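Local coordinates for N-hydroxyarylamine O-acetyltransferase (PDB 4DMO), which is an active arylamine N-acetyltransferase with a non-canonical catalytic triad and probably also transfers acetyl groups to the oxygen of N-hydroxyarylamines, at residues N44-N49 and K215-V220; E56-K61 and N75-Y80; K51-E56 and E196-A201. All coordinates share one frame; numbering follows the deposited sequence.

Contact 1: residues N44-N49 and K215-V220; sequences NILEKN and KVPLIV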
loop_
_atom_site.group_PDB
_atom_site.type_symbol
_atom_site.label_atom_id
_atom_site.label_comp_id
_atom_site.label_asym_id
_atom_site.label_seq_id
_atom_site.Cartn_x
_atom_site.Cartn_y
_atom_site.Cartn_z
ATOM N N ASN A 44 -4.203 3.203 -13.594
ATOM C CA ASN A 44 -5.244 4.200 -13.830
ATOM C C ASN A 44 -4.691 5.610 -14.075
ATOM O O ASN A 44 -5.399 6.461 -14.587
ATOM C CB ASN A 44 -6.308 4.200 -12.714
ATOM C CG ASN A 44 -5.847 4.882 -11.396
ATOM O OD1 ASN A 44 -4.737 5.396 -11.259
ATOM N ND2 ASN A 44 -6.753 4.901 -10.436
ATOM N N ILE A 45 -3.425 5.840 -13.726
ATOM C CA ILE A 45 -2.739 7.100 -14.062
ATOM C C ILE A 45 -2.412 7.125 -15.534
ATOM O O ILE A 45 -2.586 8.141 -16.210
ATOM C CB ILE A 45 -1.406 7.290 -13.254
ATOM C CG1 ILE A 45 -1.729 7.393 -11.773
ATOM C CG2 ILE A 45 -0.597 8.513 -13.796
ATOM C CD1 ILE A 45 -0.504 7.699 -10.826
ATOM N N LEU A 46 -1.943 5.990 -16.036
ATOM C CA LEU A 46 -1.550 5.886 -17.435
ATOM C C LEU A 46 -2.745 5.815 -18.396
ATOM O O LEU A 46 -2.679 6.294 -19.531
ATOM C CB LEU A 46 -0.681 4.647 -17.613
ATOM C CG LEU A 46 0.588 4.618 -16.753
ATOM C CD1 LEU A 46 1.317 3.320 -17.006
ATOM C CD2 LEU A 46 1.501 5.828 -17.039
ATOM N N GLU A 47 -3.803 5.158 -17.951
ATOM C CA GLU A 47 -5.061 5.130 -18.670
ATOM C C GLU A 47 -5.868 6.394 -18.460
ATOM O O GLU A 47 -6.940 6.539 -19.031
ATOM C CB GLU A 47 -5.890 3.967 -18.192
ATOM C CG GLU A 47 -5.253 2.654 -18.424
ATOM C CD GLU A 47 -6.271 1.640 -18.856
ATOM O OE1 GLU A 47 -7.194 1.338 -18.042
ATOM O OE2 GLU A 47 -6.146 1.161 -20.006
ATOM N N LYS A 48 -5.388 7.278 -17.589
ATOM C CA LYS A 48 -6.060 8.553 -17.349
ATOM C C LYS A 48 -7.511 8.326 -16.984
ATOM O O LYS A 48 -8.398 9.022 -17.466
ATOM C CB LYS A 48 -5.912 9.455 -18.574
ATOM C CG LYS A 48 -4.436 9.639 -18.947
ATOM C CD LYS A 48 -4.234 10.449 -20.217
ATOM C CE LYS A 48 -2.937 11.256 -20.161
ATOM N NZ LYS A 48 -2.503 11.677 -21.524
ATOM N N ASN A 49 -7.764 7.334 -16.133
ATOM C CA ASN A 49 -9.119 7.117 -15.622
ATOM C C ASN A 49 -9.145 6.976 -14.125
ATOM O O ASN A 49 -10.029 6.321 -13.574
ATOM C CB ASN A 49 -9.833 5.921 -16.307
ATOM C CG ASN A 49 -9.016 4.610 -16.276
ATOM O OD1 ASN A 49 -8.041 4.459 -15.536
ATOM N ND2 ASN A 49 -9.412 3.672 -17.127
ATOM N N LYS A 215 5.033 7.549 -15.547
ATOM C CA LYS A 215 5.783 7.344 -16.800
ATOM C C LYS A 215 5.443 5.991 -17.460
ATOM O O LYS A 215 4.952 5.928 -18.588
ATOM C CB LYS A 215 7.302 7.390 -16.538
ATOM C CG LYS A 215 7.782 8.502 -15.603
ATOM C CD LYS A 215 7.588 9.887 -16.204
ATOM C CE LYS A 215 8.444 10.911 -15.482
ATOM N NZ LYS A 215 8.112 10.990 -14.033
ATOM N N VAL A 216 5.710 4.906 -16.743
ATOM C CA VAL A 216 5.585 3.552 -17.288
ATOM C C VAL A 216 4.760 2.676 -16.354
ATOM O O VAL A 216 4.654 2.978 -15.167
ATOM C CB VAL A 216 6.982 2.908 -17.463
ATOM C CG1 VAL A 216 7.835 3.734 -18.417
ATOM C CG2 VAL A 216 7.672 2.779 -16.149
ATOM N N PRO A 217 4.177 1.590 -16.874
ATOM C CA PRO A 217 3.436 0.668 -15.997
ATOM C C PRO A 217 4.325 0.067 -14.930
ATOM O O PRO A 217 5.458 -0.313 -15.210
ATOM C CB PRO A 217 2.991 -0.435 -16.945
ATOM C CG PRO A 217 2.997 0.245 -18.341
ATOM C CD PRO A 217 4.163 1.159 -18.279
ATOM N N LEU A 218 3.779 -0.022 -13.723
ATOM C CA LEU A 218 4.444 -0.589 -12.574
ATOM C C LEU A 218 3.398 -1.388 -11.780
ATOM O O LEU A 218 2.388 -0.835 -11.340
ATOM C CB LEU A 218 5.001 0.551 -11.749
ATOM C CG LEU A 218 6.101 0.303 -10.742
ATOM C CD1 LEU A 218 6.614 1.667 -10.254
ATOM C CD2 LEU A 218 5.598 -0.505 -9.587
ATOM N N ILE A 219 3.608 -2.690 -11.643
ATOM C CA ILE A 219 2.695 -3.549 -10.879
ATOM C C ILE A 219 3.505 -4.491 -9.998
ATOM O O ILE A 219 4.302 -5.257 -10.516
ATOM C CB ILE A 219 1.817 -4.443 -11.765
ATOM C CG1 ILE A 219 0.971 -3.626 -12.769
ATOM C CG2 ILE A 219 0.903 -5.273 -10.888
ATOM C CD1 ILE A 219 1.608 -3.513 -14.115
ATOM N N VAL A 220 3.275 -4.469 -8.683
ATOM C CA VAL A 220 3.919 -5.438 -7.801
ATOM C C VAL A 220 2.892 -6.053 -6.839
ATOM O O VAL A 220 1.931 -5.405 -6.429
ATOM C CB VAL A 220 5.085 -4.789 -7.014
ATOM C CG1 VAL A 220 4.613 -3.618 -6.269
ATOM C CG2 VAL A 220 5.702 -5.754 -6.011
#

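Contact 2: residues E56-K61 and N75-Y80; sequences ENLKEK and NPTMYY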
loop_
_atom_site.group_PDB
_atom_site.type_symbol
_atom_site.label_atom_id
_atom_site.label_comp_id
_atom_site.label_asym_id
_atom_site.label_seq_id
_atom_site.Cartn_x
_atom_site.Cartn_y
_atom_site.Cartn_z
ATOM N N GLU A 56 -16.654 5.117 -1.986
ATOM C CA GLU A 56 -17.421 4.505 -3.083
ATOM C C GLU A 56 -16.564 4.234 -4.303
ATOM O O GLU A 56 -16.600 3.132 -4.823
ATOM C CB GLU A 56 -18.625 5.361 -3.473
ATOM C CG GLU A 56 -19.819 5.153 -2.570
ATOM C CD GLU A 56 -20.631 3.928 -2.982
ATOM O OE1 GLU A 56 -21.504 4.076 -3.871
ATOM O OE2 GLU A 56 -20.399 2.827 -2.436
ATOM N N ASN A 57 -15.808 5.230 -4.759
ATOM C CA ASN A 57 -14.926 5.011 -5.893
ATOM C C ASN A 57 -13.940 3.857 -5.596
ATOM O O ASN A 57 -13.631 3.028 -6.449
ATOM C CB ASN A 57 -14.190 6.305 -6.251
ATOM C CG ASN A 57 -15.108 7.327 -6.899
ATOM O OD1 ASN A 57 -16.192 6.976 -7.331
ATOM N ND2 ASN A 57 -14.659 8.564 -7.025
ATOM N N LEU A 58 -13.465 3.778 -4.365
ATOM C CA LEU A 58 -12.467 2.771 -4.052
ATOM C C LEU A 58 -13.082 1.366 -3.926
ATOM O O LEU A 58 -12.475 0.360 -4.349
ATOM C CB LEU A 58 -11.686 3.181 -2.800
ATOM C CG LEU A 58 -10.675 4.311 -2.995
ATOM C CD1 LEU A 58 -10.078 4.697 -1.647
ATOM C CD2 LEU A 58 -9.542 3.915 -3.959
ATOM N N LYS A 59 -14.273 1.283 -3.330
ATOM C CA LYS A 59 -15.013 0.014 -3.266
ATOM C C LYS A 59 -15.214 -0.561 -4.671
ATOM O O LYS A 59 -15.045 -1.757 -4.881
ATOM C CB LYS A 59 -16.374 0.215 -2.586
ATOM C CG LYS A 59 -17.231 -1.052 -2.561
ATOM C CD LYS A 59 -18.454 -0.913 -1.629
ATOM C CE LYS A 59 -19.501 0.019 -2.215
ATOM N NZ LYS A 59 -20.667 0.234 -1.288
ATOM N N GLU A 60 -15.559 0.313 -5.614
ATOM C CA GLU A 60 -15.800 -0.032 -7.021
ATOM C C GLU A 60 -14.523 -0.441 -7.749
ATOM O O GLU A 60 -14.481 -1.475 -8.382
ATOM C CB GLU A 60 -16.422 1.169 -7.743
ATOM C CG GLU A 60 -16.480 1.056 -9.277
ATOM C CD GLU A 60 -17.758 0.408 -9.794
ATOM O OE1 GLU A 60 -18.505 -0.172 -8.972
ATOM O OE2 GLU A 60 -17.996 0.445 -11.030
ATOM N N LYS A 61 -13.477 0.380 -7.653
ATOM C CA LYS A 61 -12.222 0.066 -8.327
ATOM C C LYS A 61 -11.554 -1.177 -7.719
ATOM O O LYS A 61 -11.244 -2.150 -8.426
ATOM C CB LYS A 61 -11.255 1.273 -8.301
ATOM C CG LYS A 61 -9.970 0.992 -9.077
ATOM C CD LYS A 61 -8.815 1.944 -8.781
ATOM C CE LYS A 61 -7.593 1.604 -9.642
ATOM N NZ LYS A 61 -6.313 1.932 -8.909
ATOM N N ASN A 75 -4.196 2.475 1.101
ATOM C CA ASN A 75 -4.307 2.789 2.513
ATOM C C ASN A 75 -5.655 3.398 2.914
ATOM O O ASN A 75 -6.215 3.029 3.958
ATOM C CB ASN A 75 -3.114 3.624 2.988
ATOM C CG ASN A 75 -1.894 2.786 3.157
ATOM O OD1 ASN A 75 -1.982 1.648 3.587
ATOM N ND2 ASN A 75 -0.744 3.315 2.766
ATOM N N PRO A 76 -6.215 4.289 2.077
ATOM C CA PRO A 76 -7.588 4.713 2.394
ATOM C C PRO A 76 -8.595 3.570 2.283
ATOM O O PRO A 76 -9.532 3.521 3.071
ATOM C CB PRO A 76 -7.867 5.788 1.360
ATOM C CG PRO A 76 -6.490 6.367 1.074
ATOM C CD PRO A 76 -5.594 5.156 1.068
ATOM N N THR A 77 -8.392 2.643 1.356
ATOM C CA THR A 77 -9.257 1.469 1.293
ATOM C C THR A 77 -9.287 0.745 2.634
ATOM O O THR A 77 -10.344 0.359 3.102
ATOM C CB THR A 77 -8.803 0.456 0.205
ATOM O OG1 THR A 77 -8.873 1.072 -1.069
ATOM C CG2 THR A 77 -9.688 -0.781 0.183
ATOM N N MET A 78 -8.107 0.522 3.219
ATOM C CA MET A 78 -7.990 -0.219 4.470
ATOM C C MET A 78 -8.569 0.641 5.597
ATOM O O MET A 78 -9.363 0.194 6.414
ATOM C CB MET A 78 -6.530 -0.590 4.730
ATOM C CG MET A 78 -6.241 -1.149 6.127
ATOM S SD MET A 78 -7.077 -2.711 6.509
ATOM C CE MET A 78 -6.072 -3.859 5.599
ATOM N N TYR A 79 -8.203 1.903 5.588
ATOM C CA TYR A 79 -8.822 2.871 6.470
ATOM C C TYR A 79 -10.360 2.710 6.541
ATOM O O TYR A 79 -10.896 2.540 7.629
ATOM C CB TYR A 79 -8.455 4.268 5.984
ATOM C CG TYR A 79 -9.251 5.372 6.614
ATOM C CD1 TYR A 79 -9.043 5.717 7.928
ATOM C CD2 TYR A 79 -10.196 6.091 5.877
ATOM C CE1 TYR A 79 -9.754 6.729 8.514
ATOM C CE2 TYR A 79 -10.906 7.113 6.450
ATOM C CZ TYR A 79 -10.675 7.426 7.778
ATOM O OH TYR A 79 -11.366 8.426 8.386
ATOM N N TYR A 80 -11.065 2.762 5.403
ATOM C CA TYR A 80 -12.535 2.627 5.406
ATOM C C TYR A 80 -12.997 1.298 5.967
ATOM O O TYR A 80 -13.935 1.256 6.767
ATOM C CB TYR A 80 -13.157 2.823 4.011
ATOM C CG TYR A 80 -12.984 4.230 3.478
ATOM C CD1 TYR A 80 -13.532 5.322 4.125
ATOM C CD2 TYR A 80 -12.225 4.457 2.346
ATOM C CE1 TYR A 80 -13.341 6.581 3.638
ATOM C CE2 TYR A 80 -12.031 5.694 1.862
ATOM C CZ TYR A 80 -12.583 6.763 2.503
ATOM O OH TYR A 80 -12.380 8.021 1.995
#

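Contact 3: residues K51-E56 and E196-A201; sequences KEISKE and EKANTA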
loop_
_atom_site.group_PDB
_atom_site.type_symbol
_atom_site.label_atom_id
_atom_site.label_comp_id
_atom_site.label_asym_id
_atom_site.label_seq_id
_atom_site.Cartn_x
_atom_site.Cartn_y
_atom_site.Cartn_z
ATOM N N LYS A 51 -9.976 8.339 -10.408
ATOM C CA LYS A 51 -11.104 9.127 -9.921
ATOM C C LYS A 51 -10.746 9.723 -8.589
ATOM O O LYS A 51 -9.683 9.442 -8.011
ATOM C CB LYS A 51 -12.360 8.268 -9.744
ATOM C CG LYS A 51 -12.922 7.687 -10.993
ATOM C CD LYS A 51 -14.206 6.940 -10.670
ATOM C CE LYS A 51 -14.758 6.245 -11.899
ATOM N NZ LYS A 51 -16.209 6.496 -12.041
ATOM N N GLU A 52 -11.669 10.547 -8.112
ATOM C CA GLU A 52 -11.600 11.109 -6.791
ATOM C C GLU A 52 -11.426 9.980 -5.780
ATOM O O GLU A 52 -12.036 8.922 -5.888
ATOM C CB GLU A 52 -12.891 11.889 -6.514
ATOM C CG GLU A 52 -12.813 12.868 -5.372
ATOM C CD GLU A 52 -14.200 13.227 -4.842
ATOM O OE1 GLU A 52 -15.198 12.922 -5.534
ATOM O OE2 GLU A 52 -14.295 13.791 -3.727
ATOM N N ILE A 53 -10.593 10.211 -4.785
ATOM C CA ILE A 53 -10.399 9.228 -3.745
ATOM C C ILE A 53 -11.584 9.313 -2.779
ATOM O O ILE A 53 -11.754 10.318 -2.088
ATOM C CB ILE A 53 -9.092 9.474 -2.979
ATOM C CG1 ILE A 53 -7.918 9.436 -3.928
ATOM C CG2 ILE A 53 -8.916 8.458 -1.863
ATOM C CD1 ILE A 53 -7.906 8.236 -4.841
ATOM N N SER A 54 -12.393 8.255 -2.749
ATOM C CA SER A 54 -13.560 8.198 -1.896
ATOM C C SER A 54 -13.828 6.737 -1.589
ATOM O O SER A 54 -13.293 5.855 -2.225
ATOM C CB SER A 54 -14.782 8.828 -2.587
ATOM O OG SER A 54 -15.287 8.024 -3.650
ATOM N N LYS A 55 -14.644 6.498 -0.581
ATOM C CA LYS A 55 -15.013 5.159 -0.196
ATOM C C LYS A 55 -15.720 4.430 -1.335
ATOM O O LYS A 55 -15.450 3.252 -1.603
ATOM C CB LYS A 55 -15.923 5.219 1.016
ATOM C CG LYS A 55 -16.148 3.874 1.693
ATOM C CD LYS A 55 -16.919 4.011 3.006
ATOM C CE LYS A 55 -17.402 2.647 3.446
ATOM N NZ LYS A 55 -18.332 2.692 4.598
ATOM N N GLU A 56 -16.654 5.117 -1.986
ATOM C CA GLU A 56 -17.421 4.505 -3.083
ATOM C C GLU A 56 -16.564 4.234 -4.303
ATOM O O GLU A 56 -16.600 3.132 -4.823
ATOM C CB GLU A 56 -18.625 5.361 -3.473
ATOM C CG GLU A 56 -19.819 5.153 -2.570
ATOM C CD GLU A 56 -20.631 3.928 -2.982
ATOM O OE1 GLU A 56 -21.504 4.076 -3.871
ATOM O OE2 GLU A 56 -20.399 2.827 -2.436
ATOM N N GLU A 196 -9.326 14.792 1.290
ATOM C CA GLU A 196 -8.860 15.881 0.429
ATOM C C GLU A 196 -7.333 15.842 0.332
ATOM O O GLU A 196 -6.757 16.163 -0.715
ATOM C CB GLU A 196 -9.342 17.252 0.930
ATOM C CG GLU A 196 -9.415 18.317 -0.176
ATOM C CD GLU A 196 -9.701 19.726 0.341
ATOM O OE1 GLU A 196 -9.198 20.103 1.433
ATOM O OE2 GLU A 196 -10.439 20.461 -0.356
ATOM N N LYS A 197 -6.662 15.468 1.425
ATOM C CA LYS A 197 -5.215 15.322 1.361
ATOM C C LYS A 197 -4.876 14.107 0.484
ATOM O O LYS A 197 -3.908 14.128 -0.275
ATOM C CB LYS A 197 -4.603 15.157 2.739
ATOM C CG LYS A 197 -3.117 15.403 2.746
ATOM C CD LYS A 197 -2.787 16.776 2.168
ATOM C CE LYS A 197 -1.427 17.322 2.654
ATOM N NZ LYS A 197 -0.975 18.440 1.751
ATOM N N ALA A 198 -5.700 13.068 0.558
ATOM C CA ALA A 198 -5.516 11.888 -0.293
ATOM C C ALA A 198 -5.653 12.252 -1.768
ATOM O O ALA A 198 -4.862 11.799 -2.599
ATOM C CB ALA A 198 -6.495 10.826 0.081
ATOM N N ASN A 199 -6.628 13.102 -2.095
ATOM C CA ASN A 199 -6.816 13.496 -3.476
ATOM C C ASN A 199 -5.659 14.335 -3.929
ATOM O O ASN A 199 -5.222 14.237 -5.066
ATOM C CB ASN A 199 -8.145 14.226 -3.686
ATOM C CG ASN A 199 -9.316 13.265 -3.686
ATOM O OD1 ASN A 199 -9.454 12.456 -4.593
ATOM N ND2 ASN A 199 -10.143 13.324 -2.651
ATOM N N THR A 200 -5.129 15.126 -3.015
ATOM C CA THR A 200 -3.956 15.934 -3.298
ATOM C C THR A 200 -2.702 15.100 -3.535
ATOM O O THR A 200 -1.849 15.433 -4.380
ATOM C CB THR A 200 -3.762 16.963 -2.148
ATOM O OG1 THR A 200 -4.749 17.995 -2.305
ATOM C CG2 THR A 200 -2.353 17.589 -2.151
ATOM N N ALA A 201 -2.566 14.002 -2.803
ATOM C CA ALA A 201 -1.430 13.109 -3.033
ATOM C C ALA A 201 -1.556 12.504 -4.433
ATOM O O ALA A 201 -0.581 12.403 -5.195
ATOM C CB ALA A 201 -1.376 12.019 -1.953
#

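Contact 1: residues N44-N49 and K215-V220
Leu-46 meets the chain just ahead of strand 218-223 with the two methyls of its isobutyl group, and nearly all of this contact depends on that one side chain. CG lies anti to the carbonyl carbon (chi1 -58°), and the chain then runs straight on to CD1 (chi2 178°), which makes this branch the leading one. CD1 settles over the face of the Val-216 to Pro-217 peptide bond. Leu-46 CD1 is 3.3 Å from Pro-217 N, a tight approach. Leu-46 CD1 and Val-216 C are 3.6 Å apart. The same methyl also packs on the pyrrolidine ring, with Leu-46 CD1 and Pro-217 CG 3.7 Å apart. The second branch touches less closely, Leu-46 CD2 coming to 3.8 Å from the carbonyl O of Lys-215.

Away from this point the fit slackens. The side chains of Lys-215 and Val-216 start away from the helix and are exposed, so they offer backbone rather than side chain to the leucine; the lysine's NZ is hydrogen-bonded to Glu-209 O. Behind Leu-46 the helix finishes in a Schellman motif, with Lys-48 as the C-prime residue at positive phi, Asn-49 N bonded to Asn-44 O at 3.0 Å, and a weak bond from Lys-48 N to Ile-45 O. Pro-217 itself is buried, backed by Tyr-253 of helix 250-261, while both amide atoms of Asn-42 bond to the backbone of Val-216 and Leu-218.

No hydrogen bond joins the two segments, and the proline nitrogen under CD1 carries no hydrogen to donate. The join is therefore one of van der Waals packing and shape, while Asn-42 supplies hydrogen bonds to the backbone on the strand side.

Contact 2: residues E56-K61 and N75-Y80
Leu-58 points from helix 56-61 toward Pro-76, Thr-77 and Tyr-80 of helix 75-80. Its CD1 branch does most of the touching. This methyl lies 3.9 Å from Pro-76 CB and meets the Tyr-80 ring at its edge, near the ring plane, where Leu-58 CD1 and Tyr-80 CE2 are 4.1 Å apart. The leucine passes the proline and the threonine at a slant. Thr-77 turns its hydroxyl rather than its methyl to the leucine: with OG1 anti to the carbonyl carbon (chi1 -62°), Thr-77 OG1 approaches Leu-58 CD1 to 3.9 Å while bonding to Glu-73 O. The hydroxyl thus has a polar partner on its own helix although its neighbour here is apolar. CD2 of Tyr-79 lies over one face of the Tyr-80 ring, offset toward the rim, and Tyr-80 OH bonds to Glu-195.

The axes of the two short segments approach to 10.0 Å at an angle of 105°. Phe-6 and Phe-10 of helix 5-14 close over Thr-77, Phe-6 also touching Tyr-80, whereas Tyr-79 and Asn-75 carry helix 71-84 onto strands 88-98 and 103-117.

Contact 3: residues K51-E56 and E196-A201
Asn-199 takes chi1 of -76°, placing CG anti to its own carbonyl carbon, and chi2 then turns the amide so that both its polar atoms face the backbone of Ile-53. OD1 accepts the N-H of Ile-53 in a nearly straight bond (173° at the hydrogen), the donor lying slightly out of the carbonyl plane. The measured separation of Ile-53 N and Asn-199 OD1, 2.5 Å, is unusually short, so its exact length is doubtful. In return Asn-199 ND2 reaches Ile-53 O at 3.5 Å, a weak bond. One amide thus addresses both the N-H and the C=O of a single residue in the loop, and the two bonds would favour this rotation of the amide.

The aliphatic part of Glu-52 lies beside the same oxygen, with Glu-52 CG 3.5 Å from Asn-199 OD1; the carboxylate and amide planes are 38° apart. Ile-53 runs past the asparagine in the opposite sense, its CB 3.4 Å from Asn-199 OD1. Having CG2 anti to its backbone N lets that methyl meet the helix one residue back, where Ile-53 CG2 and Ala-198 CB are 3.9 Å apart. The isoleucine continues inward to Tyr-72, Glu-73 and Leu-58, whereas Glu-52 stays exposed at the margin. Three residues further along the helix, Gln-202 bonds to the carbonyl O of Lys-51, so two amide side chains of helix 195-207 hold the loop.

Just after Ile-53 the chain turns into helix 55-64. Ser-54 is the N-cap, its OG accepting from Asn-57 N, and Asn-57 ND2 bonds back to Glu-52 O. The arrangement is that of an N-capped helix start whose extended lead-in is bound by asparagine and glutamine side chains from a second helix, remote in sequence.

In the fold
Followed from the N terminus, the chain enters contact 1 at residues 44-49, just before the lead-in of contact 3 at 51-56, which runs straight into contact 2 through the shared Glu-56. The loops then close in reverse order. Contact 2 closes first, after a short connection, joining helix 55-64 to helix 71-84. The chain next makes the eight-stranded antiparallel sheet before helix 195-207 returns to close contact 3. Contact 1 closes last, where the chain leads into strand 218-223 of the five-stranded sheet. The three are concentric and none cross. Together they tie the N-terminal helices to the helix after the large sheet and to the smaller sheet.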